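Local coordinates for inositol dehydrogenase (Lactobacillus casei, PDB 4MKX), which probably oxidises scyllo-inositol with NAD as cofactor, as an inositol dehydrogenase of the Gfo/Idh/MocA family, at residues 134-148 with 302-314. Residues are numbered along the deposited sequence; the frame is centred on the assembly and turned at random.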
loop_
_atom_site.group_PDB
_atom_site.type_symbol
_atom_site.label_atom_id
_atom_site.label_comp_id
_atom_site.label_asym_id
_atom_site.label_seq_id
_atom_site.Cartn_x
_atom_site.Cartn_y
_atom_site.Cartn_z
ATOM N N LYS A 134 -24.527 -8.370 35.244
ATOM C CA LYS A 134 -23.996 -8.160 33.908
ATOM C C LYS A 134 -23.713 -9.492 33.235
ATOM O O LYS A 134 -23.188 -10.412 33.865
ATOM C CB LYS A 134 -22.702 -7.345 33.994
ATOM C CG LYS A 134 -22.884 -5.965 34.603
ATOM C CD LYS A 134 -23.969 -5.192 33.878
ATOM C CE LYS A 134 -24.307 -3.905 34.608
ATOM N NZ LYS A 134 -25.616 -3.345 34.167
ATOM N N PHE A 135 -24.038 -9.595 31.946
ATOM C CA PHE A 135 -23.640 -10.762 31.167
ATOM C C PHE A 135 -23.038 -10.267 29.860
ATOM O O PHE A 135 -23.650 -9.454 29.170
ATOM C CB PHE A 135 -24.831 -11.683 30.870
ATOM C CG PHE A 135 -24.510 -12.766 29.891
ATOM C CD1 PHE A 135 -23.801 -13.891 30.287
ATOM C CD2 PHE A 135 -24.892 -12.645 28.563
ATOM C CE1 PHE A 135 -23.473 -14.883 29.371
ATOM C CE2 PHE A 135 -24.572 -13.624 27.642
ATOM C CZ PHE A 135 -23.871 -14.752 28.047
ATOM N N GLN A 136 -21.838 -10.746 29.536
ATOM C CA GLN A 136 -21.129 -10.274 28.352
ATOM C C GLN A 136 -20.482 -11.434 27.615
ATOM O O GLN A 136 -19.802 -12.269 28.223
ATOM C CB GLN A 136 -20.070 -9.236 28.762
ATOM C CG GLN A 136 -19.379 -8.542 27.589
ATOM C CD GLN A 136 -18.490 -7.402 28.039
ATOM O OE1 GLN A 136 -18.773 -6.731 29.033
ATOM N NE2 GLN A 136 -17.397 -7.184 27.318
ATOM N N LEU A 137 -20.683 -11.478 26.293
ATOM C CA LEU A 137 -20.045 -12.482 25.446
ATOM C C LEU A 137 -18.792 -11.926 24.784
ATOM O O LEU A 137 -18.773 -10.763 24.395
ATOM C CB LEU A 137 -21.016 -12.939 24.361
ATOM C CG LEU A 137 -22.034 -13.931 24.894
ATOM C CD1 LEU A 137 -23.226 -14.014 23.948
ATOM C CD2 LEU A 137 -21.360 -15.281 25.043
ATOM N N GLY A 138 -17.765 -12.766 24.642
ATOM C CA GLY A 138 -16.469 -12.313 24.138
ATOM C C GLY A 138 -16.338 -12.069 22.639
ATOM O O GLY A 138 -15.401 -12.561 22.006
ATOM N N PHE A 139 -17.253 -11.301 22.061
ATOM C CA PHE A 139 -17.100 -10.898 20.659
ATOM C C PHE A 139 -16.138 -9.708 20.575
ATOM O O PHE A 139 -16.558 -8.550 20.473
ATOM C CB PHE A 139 -18.468 -10.566 20.051
ATOM C CG PHE A 139 -19.341 -11.777 19.838
ATOM C CD1 PHE A 139 -18.853 -12.877 19.154
ATOM C CD2 PHE A 139 -20.631 -11.827 20.355
ATOM C CE1 PHE A 139 -19.642 -14.006 18.959
ATOM C CE2 PHE A 139 -21.428 -12.951 20.166
ATOM C CZ PHE A 139 -20.929 -14.042 19.467
ATOM N N MET A 140 -14.837 -9.997 20.628
ATOM C CA MET A 140 -13.855 -8.940 20.840
ATOM C C MET A 140 -13.685 -7.999 19.651
ATOM O O MET A 140 -13.195 -6.886 19.824
ATOM C CB MET A 140 -12.499 -9.512 21.275
ATOM C CG MET A 140 -11.646 -10.127 20.170
ATOM S SD MET A 140 -12.338 -11.660 19.524
ATOM C CE MET A 140 -11.053 -12.170 18.400
ATOM N N ARG A 141 -14.102 -8.408 18.460
ATOM C CA ARG A 141 -13.937 -7.523 17.308
ATOM C C ARG A 141 -14.752 -6.246 17.475
ATOM O O ARG A 141 -14.388 -5.197 16.957
ATOM C CB ARG A 141 -14.308 -8.234 16.013
ATOM C CG ARG A 141 -13.402 -9.411 15.718
ATOM C CD ARG A 141 -13.629 -9.881 14.309
ATOM N NE ARG A 141 -13.027 -11.187 14.096
ATOM C CZ ARG A 141 -13.184 -11.895 12.983
ATOM N NH1 ARG A 141 -13.911 -11.406 11.990
ATOM N NH2 ARG A 141 -12.624 -13.096 12.882
ATOM N N ARG A 142 -15.822 -6.311 18.263
ATOM C CA ARG A 142 -16.580 -5.103 18.549
ATOM C C ARG A 142 -15.775 -4.076 19.334
ATOM O O ARG A 142 -16.160 -2.909 19.390
ATOM C CB ARG A 142 -17.863 -5.430 19.313
ATOM C CG ARG A 142 -18.816 -6.323 18.537
ATOM C CD ARG A 142 -20.165 -6.263 19.191
ATOM N NE ARG A 142 -21.099 -7.238 18.653
ATOM C CZ ARG A 142 -22.409 -7.141 18.815
ATOM N NH1 ARG A 142 -22.897 -6.112 19.491
ATOM N NH2 ARG A 142 -23.222 -8.054 18.299
ATOM N N PHE A 143 -14.664 -4.500 19.940
ATOM C CA PHE A 143 -13.815 -3.578 20.697
ATOM C C PHE A 143 -12.515 -3.224 20.005
ATOM O O PHE A 143 -11.720 -2.449 20.527
ATOM C CB PHE A 143 -13.526 -4.158 22.082
ATOM C CG PHE A 143 -14.745 -4.250 22.934
ATOM C CD1 PHE A 143 -15.557 -5.367 22.875
ATOM C CD2 PHE A 143 -15.098 -3.198 23.765
ATOM C CE1 PHE A 143 -16.697 -5.449 23.652
ATOM C CE2 PHE A 143 -16.239 -3.276 24.538
ATOM C CZ PHE A 143 -17.033 -4.400 24.476
ATOM N N ASP A 144 -12.313 -3.768 18.815
ATOM C CA ASP A 144 -11.084 -3.519 18.076
ATOM C C ASP A 144 -11.126 -2.126 17.459
ATOM O O ASP A 144 -12.154 -1.736 16.898
ATOM C CB ASP A 144 -10.955 -4.565 16.961
ATOM C CG ASP A 144 -9.773 -4.312 16.069
ATOM O OD1 ASP A 144 -8.623 -4.540 16.505
ATOM O OD2 ASP A 144 -9.975 -3.892 14.915
ATOM N N ASP A 145 -10.018 -1.387 17.566
ATOM C CA ASP A 145 -9.977 -0.009 17.099
ATOM C C ASP A 145 -10.332 0.127 15.625
ATOM O O ASP A 145 -11.052 1.047 15.258
ATOM C CB ASP A 145 -8.616 0.631 17.373
ATOM C CG ASP A 145 -8.432 1.026 18.829
ATOM O OD1 ASP A 145 -9.439 1.169 19.563
ATOM O OD2 ASP A 145 -7.265 1.223 19.224
ATOM N N SER A 146 -9.852 -0.783 14.779
ATOM C CA SER A 146 -10.126 -0.648 13.345
ATOM C C SER A 146 -11.591 -0.960 13.017
ATOM O O SER A 146 -12.225 -0.265 12.213
ATOM C CB SER A 146 -9.153 -1.488 12.493
ATOM O OG SER A 146 -7.828 -1.001 12.647
ATOM N N TYR A 147 -12.138 -2.004 13.626
ATOM C CA TYR A 147 -13.552 -2.323 13.448
ATOM C C TYR A 147 -14.442 -1.192 13.954
ATOM O O TYR A 147 -15.442 -0.865 13.309
ATOM C CB TYR A 147 -13.935 -3.640 14.144
ATOM C CG TYR A 147 -13.625 -4.860 13.295
ATOM C CD1 TYR A 147 -14.508 -5.297 12.318
ATOM C CD2 TYR A 147 -12.422 -5.541 13.444
ATOM C CE1 TYR A 147 -14.215 -6.401 11.529
ATOM C CE2 TYR A 147 -12.115 -6.631 12.654
ATOM C CZ TYR A 147 -13.016 -7.065 11.701
ATOM O OH TYR A 147 -12.715 -8.163 10.909
ATOM N N ARG A 148 -14.084 -0.604 15.092
ATOM C CA ARG A 148 -14.860 0.507 15.646
ATOM C C ARG A 148 -14.813 1.733 14.750
ATOM O O ARG A 148 -15.822 2.418 14.587
ATOM C CB ARG A 148 -14.406 0.862 17.072
ATOM C CG ARG A 148 -14.936 -0.121 18.105
ATOM C CD ARG A 148 -14.701 0.345 19.556
ATOM N NE ARG A 148 -13.279 0.489 19.872
ATOM C CZ ARG A 148 -12.747 0.365 21.089
ATOM N NH1 ARG A 148 -13.506 0.078 22.142
ATOM N NH2 ARG A 148 -11.443 0.521 21.258
ATOM N N ARG A 302 -2.812 -10.046 16.778
ATOM C CA ARG A 302 -3.733 -9.171 16.045
ATOM C C ARG A 302 -4.737 -8.507 16.982
ATOM O O ARG A 302 -5.060 -7.328 16.830
ATOM C CB ARG A 302 -4.483 -9.975 14.977
ATOM C CG ARG A 302 -5.694 -9.258 14.353
ATOM C CD ARG A 302 -5.272 -8.012 13.532
ATOM N NE ARG A 302 -6.462 -7.350 12.985
ATOM C CZ ARG A 302 -7.168 -6.422 13.638
ATOM N NH1 ARG A 302 -6.794 -6.032 14.858
ATOM N NH2 ARG A 302 -8.253 -5.884 13.074
ATOM N N PHE A 303 -5.246 -9.259 17.954
ATOM C CA PHE A 303 -6.345 -8.736 18.747
ATOM C C PHE A 303 -5.983 -8.404 20.176
ATOM O O PHE A 303 -6.860 -8.298 21.029
ATOM C CB PHE A 303 -7.570 -9.668 18.669
ATOM C CG PHE A 303 -8.263 -9.627 17.332
ATOM C CD1 PHE A 303 -8.884 -8.459 16.904
ATOM C CD2 PHE A 303 -8.277 -10.744 16.499
ATOM C CE1 PHE A 303 -9.519 -8.399 15.666
ATOM C CE2 PHE A 303 -8.908 -10.694 15.267
ATOM C CZ PHE A 303 -9.523 -9.518 14.838
ATOM N N ALA A 304 -4.695 -8.173 20.422
ATOM C CA ALA A 304 -4.247 -7.826 21.769
ATOM C C ALA A 304 -5.015 -6.661 22.376
ATOM O O ALA A 304 -5.456 -6.726 23.532
ATOM C CB ALA A 304 -2.750 -7.527 21.754
ATOM N N GLN A 305 -5.147 -5.585 21.608
ATOM C CA GLN A 305 -5.858 -4.394 22.059
ATOM C C GLN A 305 -7.327 -4.672 22.321
ATOM O O GLN A 305 -7.878 -4.206 23.322
ATOM C CB GLN A 305 -5.708 -3.269 21.017
ATOM C CG GLN A 305 -6.580 -2.040 21.299
ATOM C CD GLN A 305 -7.895 -2.064 20.532
ATOM O OE1 GLN A 305 -7.915 -2.231 19.308
ATOM N NE2 GLN A 305 -9.001 -1.919 21.254
ATOM N N ALA A 306 -7.953 -5.442 21.439
ATOM C CA ALA A 306 -9.378 -5.741 21.576
ATOM C C ALA A 306 -9.672 -6.555 22.828
ATOM O O ALA A 306 -10.695 -6.350 23.477
ATOM C CB ALA A 306 -9.886 -6.475 20.349
ATOM N N PHE A 307 -8.790 -7.494 23.157
ATOM C CA PHE A 307 -8.975 -8.273 24.381
ATOM C C PHE A 307 -8.934 -7.375 25.617
ATOM O O PHE A 307 -9.797 -7.478 26.489
ATOM C CB PHE A 307 -7.923 -9.384 24.503
ATOM C CG PHE A 307 -8.121 -10.509 23.541
ATOM C CD1 PHE A 307 -9.375 -11.109 23.395
ATOM C CD2 PHE A 307 -7.067 -10.968 22.758
ATOM C CE1 PHE A 307 -9.562 -12.158 22.493
ATOM C CE2 PHE A 307 -7.249 -12.012 21.858
ATOM C CZ PHE A 307 -8.502 -12.604 21.722
ATOM N N LEU A 308 -7.922 -6.514 25.703
ATOM C CA LEU A 308 -7.804 -5.591 26.827
ATOM C C LEU A 308 -9.023 -4.680 26.924
ATOM O O LEU A 308 -9.558 -4.476 28.009
ATOM C CB LEU A 308 -6.521 -4.755 26.705
ATOM C CG LEU A 308 -5.238 -5.478 27.104
ATOM C CD1 LEU A 308 -4.011 -4.796 26.501
ATOM C CD2 LEU A 308 -5.132 -5.527 28.629
ATOM N N SER A 309 -9.470 -4.150 25.786
ATOM C CA SER A 309 -10.618 -3.260 25.795
ATOM C C SER A 309 -11.906 -3.953 26.242
ATOM O O SER A 309 -12.667 -3.374 27.004
ATOM C CB SER A 309 -10.817 -2.595 24.430
ATOM O OG SER A 309 -9.766 -1.664 24.188
ATOM N N GLU A 310 -12.166 -5.173 25.772
ATOM C CA GLU A 310 -13.388 -5.857 26.199
ATOM C C GLU A 310 -13.339 -6.242 27.679
ATOM O O GLU A 310 -14.366 -6.243 28.338
ATOM C CB GLU A 310 -13.723 -7.088 25.338
ATOM C CG GLU A 310 -12.905 -8.332 25.651
ATOM C CD GLU A 310 -13.265 -9.528 24.787
ATOM O OE1 GLU A 310 -14.347 -9.528 24.149
ATOM O OE2 GLU A 310 -12.449 -10.478 24.737
ATOM N N GLU A 311 -12.157 -6.587 28.186
ATOM C CA GLU A 311 -12.015 -6.920 29.599
ATOM C C GLU A 311 -12.289 -5.675 30.436
ATOM O O GLU A 311 -13.005 -5.734 31.432
ATOM C CB GLU A 311 -10.605 -7.449 29.889
ATOM C CG GLU A 311 -10.310 -8.807 29.258
ATOM C CD GLU A 311 -8.840 -9.001 28.991
ATOM O OE1 GLU A 311 -8.071 -8.064 29.275
ATOM O OE2 GLU A 311 -8.441 -10.062 28.467
ATOM N N GLN A 312 -11.722 -4.544 30.029
ATOM C CA GLN A 312 -11.924 -3.309 30.785
ATOM C C GLN A 312 -13.379 -2.874 30.721
ATOM O O GLN A 312 -13.933 -2.381 31.711
ATOM C CB GLN A 312 -11.011 -2.191 30.272
ATOM C CG GLN A 312 -10.955 -0.974 31.200
ATOM C CD GLN A 312 -10.300 -1.286 32.543
ATOM O OE1 GLN A 312 -9.088 -1.492 32.617
ATOM N NE2 GLN A 312 -11.102 -1.321 33.610
ATOM N N ALA A 313 -14.009 -3.069 29.566
ATOM C CA ALA A 313 -15.410 -2.703 29.421
ATOM C C ALA A 313 -16.299 -3.525 30.358
ATOM O O ALA A 313 -17.274 -3.012 30.904
ATOM C CB ALA A 313 -15.859 -2.869 27.972
ATOM N N PHE A 314 -15.965 -4.800 30.541
ATOM C CA PHE A 314 -16.741 -5.654 31.435
ATOM C C PHE A 314 -16.633 -5.160 32.873
ATOM O O PHE A 314 -17.645 -5.002 33.565
ATOM C CB PHE A 314 -16.286 -7.107 31.304
ATOM C CG PHE A 314 -16.928 -8.036 32.295
ATOM C CD1 PHE A 314 -18.269 -8.395 32.177
ATOM C CD2 PHE A 314 -16.177 -8.572 33.325
ATOM C CE1 PHE A 314 -18.856 -9.262 33.097
ATOM C CE2 PHE A 314 -16.754 -9.437 34.246
ATOM C CZ PHE A 314 -18.094 -9.791 34.122
HETATM O O HOH W 1 -16.931 -8.657 24.898
HETATM O O HOH W 2 -7.031 -5.515 18.594
HETATM O O HOH W 3 -9.475 -7.449 10.727
#
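D144 OD2 is gripped from opposite faces of its carboxylate plane, by R302 NH2 at 3.2 Å and by the backbone N of Y147. The second bond makes D144 the N-cap of helix 145-155, which follows the last strand of the Rossmann sheet, 135-137; the first part of helix 304-319 packs beside strand and cap, running antiparallel to the strand. R302 completes an end-on salt bridge with NH1 to D144 OD1 (2.9 Å), both nitrogens meeting the carboxylate from above its plane, so the two flat groups stand 55° apart. F303 CE1 lies over one face of this guanidinium, and water 3 also accepts from NH2. Near the start of the helix that begins after F303, the Q305 amide bridges the turn: OE1 accepts from D145 N at 2.9 Å, and NE2 donates to F143 O and to S309 OG. The same amide stacks nearly parallel on the D145 carboxylate, which is itself salt-bridged to R148. A leucine in place of Q305 would probably leave D145 N and F143 O without these mates and the D145 carboxylate without the amide stacked on it. Farther along, the F143 ring lies over the helix backbone, E310 CA standing 3.9 Å from its centroid in a CH-pi contact, while CE2 meets A313 CB. M140, with CG wedged between backbone N and carbonyl carbon (chi1 77°) and the chain bent at chi2, carries CE over the face of F303 and lays CG against F307 CE1. At the strand, extended Q136 sends NE2 to E310 O in a weak bond, and water 1 accepts from NE2 while donating to L137 O and, at 2.8 Å, to E310 OE1. Q136 OE1 lies at the edge of the F314 ring, 3.6 Å from CD1.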